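Local coordinates for protein phospholipase C-beta (PLC-beta) (Sepia officinalis, PDB 3QR0) that belongs to the phospholipase C-beta family of multidomain proteins, which combine PH, EF-hand-like, X, Y and C2 domains in one chain, and holds a calcium ion in its X domain, at residues L440-I445 against A516-Y520. Sequence-based numbering, arbitrary orientation.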
ATOM      1  N   LEU A 440      14.866   8.792  19.807  1.00 28.91           N
ATOM      2  CA  LEU A 440      14.047   8.396  20.945  1.00 29.43           C
ATOM      3  C   LEU A 440      13.456   9.612  21.655  1.00 30.25           C
ATOM      4  O   LEU A 440      14.194  10.501  22.088  1.00 30.40           O
ATOM      5  CB  LEU A 440      14.884   7.580  21.926  1.00 29.81           C
ATOM      6  CG  LEU A 440      14.148   6.942  23.101  1.00 30.21           C
ATOM      7  CD1 LEU A 440      13.051   5.999  22.614  1.00 29.74           C
ATOM      8  CD2 LEU A 440      15.150   6.202  23.981  1.00 31.43           C
ATOM      9  N   LEU A 441      12.130   9.646  21.771  1.00 30.33           N
ATOM     10  CA  LEU A 441      11.456  10.700  22.527  1.00 31.51           C
ATOM     11  C   LEU A 441      11.371  10.267  23.985  1.00 32.61           C
ATOM     12  O   LEU A 441      10.404   9.624  24.402  1.00 32.20           O
ATOM     13  CB  LEU A 441      10.057  10.995  21.968  1.00 30.73           C
ATOM     14  CG  LEU A 441       9.408  12.252  22.566  1.00 31.48           C
ATOM     15  CD1 LEU A 441      10.071  13.520  22.027  1.00 31.21           C
ATOM     16  CD2 LEU A 441       7.911  12.276  22.299  1.00 30.78           C
ATOM     17  N   ASP A 442      12.394  10.622  24.752  1.00 34.38           N
ATOM     18  CA  ASP A 442      12.514  10.179  26.143  1.00 35.91           C
ATOM     19  C   ASP A 442      12.037  11.234  27.146  1.00 36.80           C
ATOM     20  O   ASP A 442      12.163  11.032  28.353  1.00 37.63           O
ATOM     21  CB  ASP A 442      13.967   9.766  26.447  1.00 36.76           C
ATOM     22  CG  ASP A 442      14.951  10.912  26.292  1.00 38.77           C
ATOM     23  OD1 ASP A 442      14.539  12.010  25.863  1.00 40.07           O
ATOM     24  OD2 ASP A 442      16.145  10.715  26.595  1.00 43.42           O
ATOM     25  N   LYS A 443      11.489  12.341  26.640  1.00 37.04           N
ATOM     26  CA  LYS A 443      11.019  13.461  27.463  1.00 37.91           C
ATOM     27  C   LYS A 443       9.843  14.178  26.792  1.00 37.34           C
ATOM     28  O   LYS A 443       9.760  14.207  25.562  1.00 36.79           O
ATOM     29  CB  LYS A 443      12.134  14.487  27.647  1.00 38.86           C
ATOM     30  CG  LYS A 443      13.079  14.223  28.807  1.00 40.92           C
ATOM     31  CD  LYS A 443      13.983  15.430  29.077  1.00 42.57           C
ATOM     32  CE  LYS A 443      13.177  16.713  29.322  1.00 43.41           C
ATOM     33  NZ  LYS A 443      13.939  17.754  30.067  1.00 45.31           N
ATOM     34  N   PRO A 444       8.948  14.795  27.591  1.00 37.50           N
ATOM     35  CA  PRO A 444       7.901  15.641  27.005  1.00 37.07           C
ATOM     36  C   PRO A 444       8.485  16.837  26.256  1.00 37.08           C
ATOM     37  O   PRO A 444       9.551  17.326  26.623  1.00 37.85           O
ATOM     38  CB  PRO A 444       7.105  16.121  28.224  1.00 37.74           C
ATOM     39  CG  PRO A 444       7.414  15.155  29.301  1.00 38.23           C
ATOM     40  CD  PRO A 444       8.814  14.698  29.056  1.00 38.16           C
ATOM     41  N   ILE A 445       7.790  17.300  25.220  1.00 36.49           N
ATOM     42  CA  ILE A 445       8.238  18.461  24.440  1.00 36.62           C
ATOM     43  C   ILE A 445       7.608  19.751  24.958  1.00 37.48           C
ATOM     44  O   ILE A 445       6.654  19.713  25.737  1.00 37.30           O
ATOM     45  CB  ILE A 445       7.946  18.294  22.925  1.00 35.85           C
ATOM     46  CG1 ILE A 445       6.438  18.300  22.630  1.00 35.27           C
ATOM     47  CG2 ILE A 445       8.585  17.010  22.412  1.00 34.52           C
ATOM     48  CD1 ILE A 445       6.119  18.422  21.161  1.00 34.17           C
ATOM     49  N   ALA A 516      10.865   5.346  32.499  1.00 31.91           N
ATOM     50  CA  ALA A 516      11.424   6.666  32.163  1.00 31.97           C
ATOM     51  C   ALA A 516      11.289   7.058  30.694  1.00 31.02           C
ATOM     52  O   ALA A 516      11.256   8.241  30.372  1.00 31.11           O
ATOM     53  CB  ALA A 516      12.904   6.736  32.579  1.00 32.65           C
ATOM     54  N   LEU A 517      11.216   6.073  29.803  1.00 30.17           N
ATOM     55  CA  LEU A 517      11.102   6.345  28.368  1.00 29.49           C
ATOM     56  C   LEU A 517       9.660   6.608  27.909  1.00 28.57           C
ATOM     57  O   LEU A 517       9.443   7.015  26.769  1.00 28.12           O
ATOM     58  CB  LEU A 517      11.687   5.182  27.566  1.00 29.15           C
ATOM     59  CG  LEU A 517      13.122   4.773  27.917  1.00 30.45           C
ATOM     60  CD1 LEU A 517      13.537   3.583  27.085  1.00 31.09           C
ATOM     61  CD2 LEU A 517      14.100   5.934  27.732  1.00 32.50           C
ATOM     62  N   VAL A 518       8.685   6.378  28.790  1.00 28.29           N
ATOM     63  CA  VAL A 518       7.270   6.521  28.442  1.00 27.32           C
ATOM     64  C   VAL A 518       6.782   7.924  28.779  1.00 27.68           C
ATOM     65  O   VAL A 518       7.113   8.466  29.833  1.00 28.43           O
ATOM     66  CB  VAL A 518       6.401   5.478  29.180  1.00 27.29           C
ATOM     67  CG1 VAL A 518       4.942   5.593  28.757  1.00 26.09           C
ATOM     68  CG2 VAL A 518       6.926   4.066  28.915  1.00 26.28           C
ATOM     69  N   ASN A 519       6.008   8.514  27.875  1.00 27.01           N
ATOM     70  CA  ASN A 519       5.442   9.845  28.112  1.00 27.22           C
ATOM     71  C   ASN A 519       4.045  10.002  27.515  1.00 26.58           C
ATOM     72  O   ASN A 519       3.063   9.923  28.245  1.00 26.83           O
ATOM     73  CB  ASN A 519       6.396  10.958  27.640  1.00 27.40           C
ATOM     74  CG  ASN A 519       7.153  10.596  26.373  1.00 26.37           C
ATOM     75  OD1 ASN A 519       6.560  10.443  25.312  1.00 25.81           O
ATOM     76  ND2 ASN A 519       8.473  10.467  26.481  1.00 26.86           N
ATOM     77  N   TYR A 520       3.952  10.207  26.202  1.00 25.92           N
ATOM     78  CA  TYR A 520       2.665  10.529  25.578  1.00 25.87           C
ATOM     79  C   TYR A 520       1.796   9.312  25.294  1.00 25.34           C
ATOM     80  O   TYR A 520       0.587   9.449  25.097  1.00 25.35           O
ATOM     81  CB  TYR A 520       2.876  11.327  24.286  1.00 25.79           C
ATOM     82  CG  TYR A 520       3.479  12.679  24.559  1.00 25.77           C
ATOM     83  CD1 TYR A 520       2.748  13.660  25.218  1.00 25.83           C
ATOM     84  CD2 TYR A 520       4.789  12.967  24.185  1.00 26.19           C
ATOM     85  CE1 TYR A 520       3.296  14.895  25.491  1.00 26.81           C
ATOM     86  CE2 TYR A 520       5.347  14.198  24.448  1.00 26.72           C
ATOM     87  CZ  TYR A 520       4.600  15.161  25.105  1.00 27.28           C
ATOM     88  OH  TYR A 520       5.153  16.388  25.369  1.00 26.51           O
TER
HETATM   89  O   HOH W   1       8.383   7.690  24.395  1.00 27.47           O
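N519 reaches across to the backbone of L441 and Y520 to that of I445, so two polar side chains join two loop segments that pass each other at a steep angle. The amide of N519 gives ND2 to L441 O at 3.0 Å. The bond is nearly straight (166°) and the oxygen lies in the amide plane, although the donor stands above the carbonyl plane of L441. Asparagine suits this place because its other end is used too: OD1 accepts the backbone N of Y520 at 2.8 Å, which helps fix the rotation of the amide. A water lies 2.8 Å from L441 O and 2.7 Å from L517 O, placed to donate to either carbonyl, though it has more acceptors around it than protons to give.

Farther along, the phenol of Y520 accepts I445 N at OH over 2.8 Å, with the donor near the ring plane. A tyrosine fits here because its ring is long enough to carry a hydroxyl to the far loop while offering an apolar flank. With CG anti to the carbonyl carbon (chi1 -65°), the ring extends beside L441, whose CD2 meets its edge 3.7 Å from CD2 of Y520. CA of P444 comes in obliquely, 3.3 Å from OH of Y520, with CB close by; proline brings no N-H needing a partner. At the other end, methyl CD2 of L517 touches CD2 of L440 at 3.9 Å and also meets CB of D442. Both leucines are buried, crossing at about a right angle, and their branched apolar ends suit the interior beside I468.

The Y520 hydroxyl is also hydrogen-bonded to H448 O, hence gripped by two backbone partners. L441 and Y520 both touch L467, over strand 466-469. The contact thus joins the loop after helix 422-436 in the X region to the Y-region segment between helix 512-515 and strand 522-523, within the TIM-barrel-type fold.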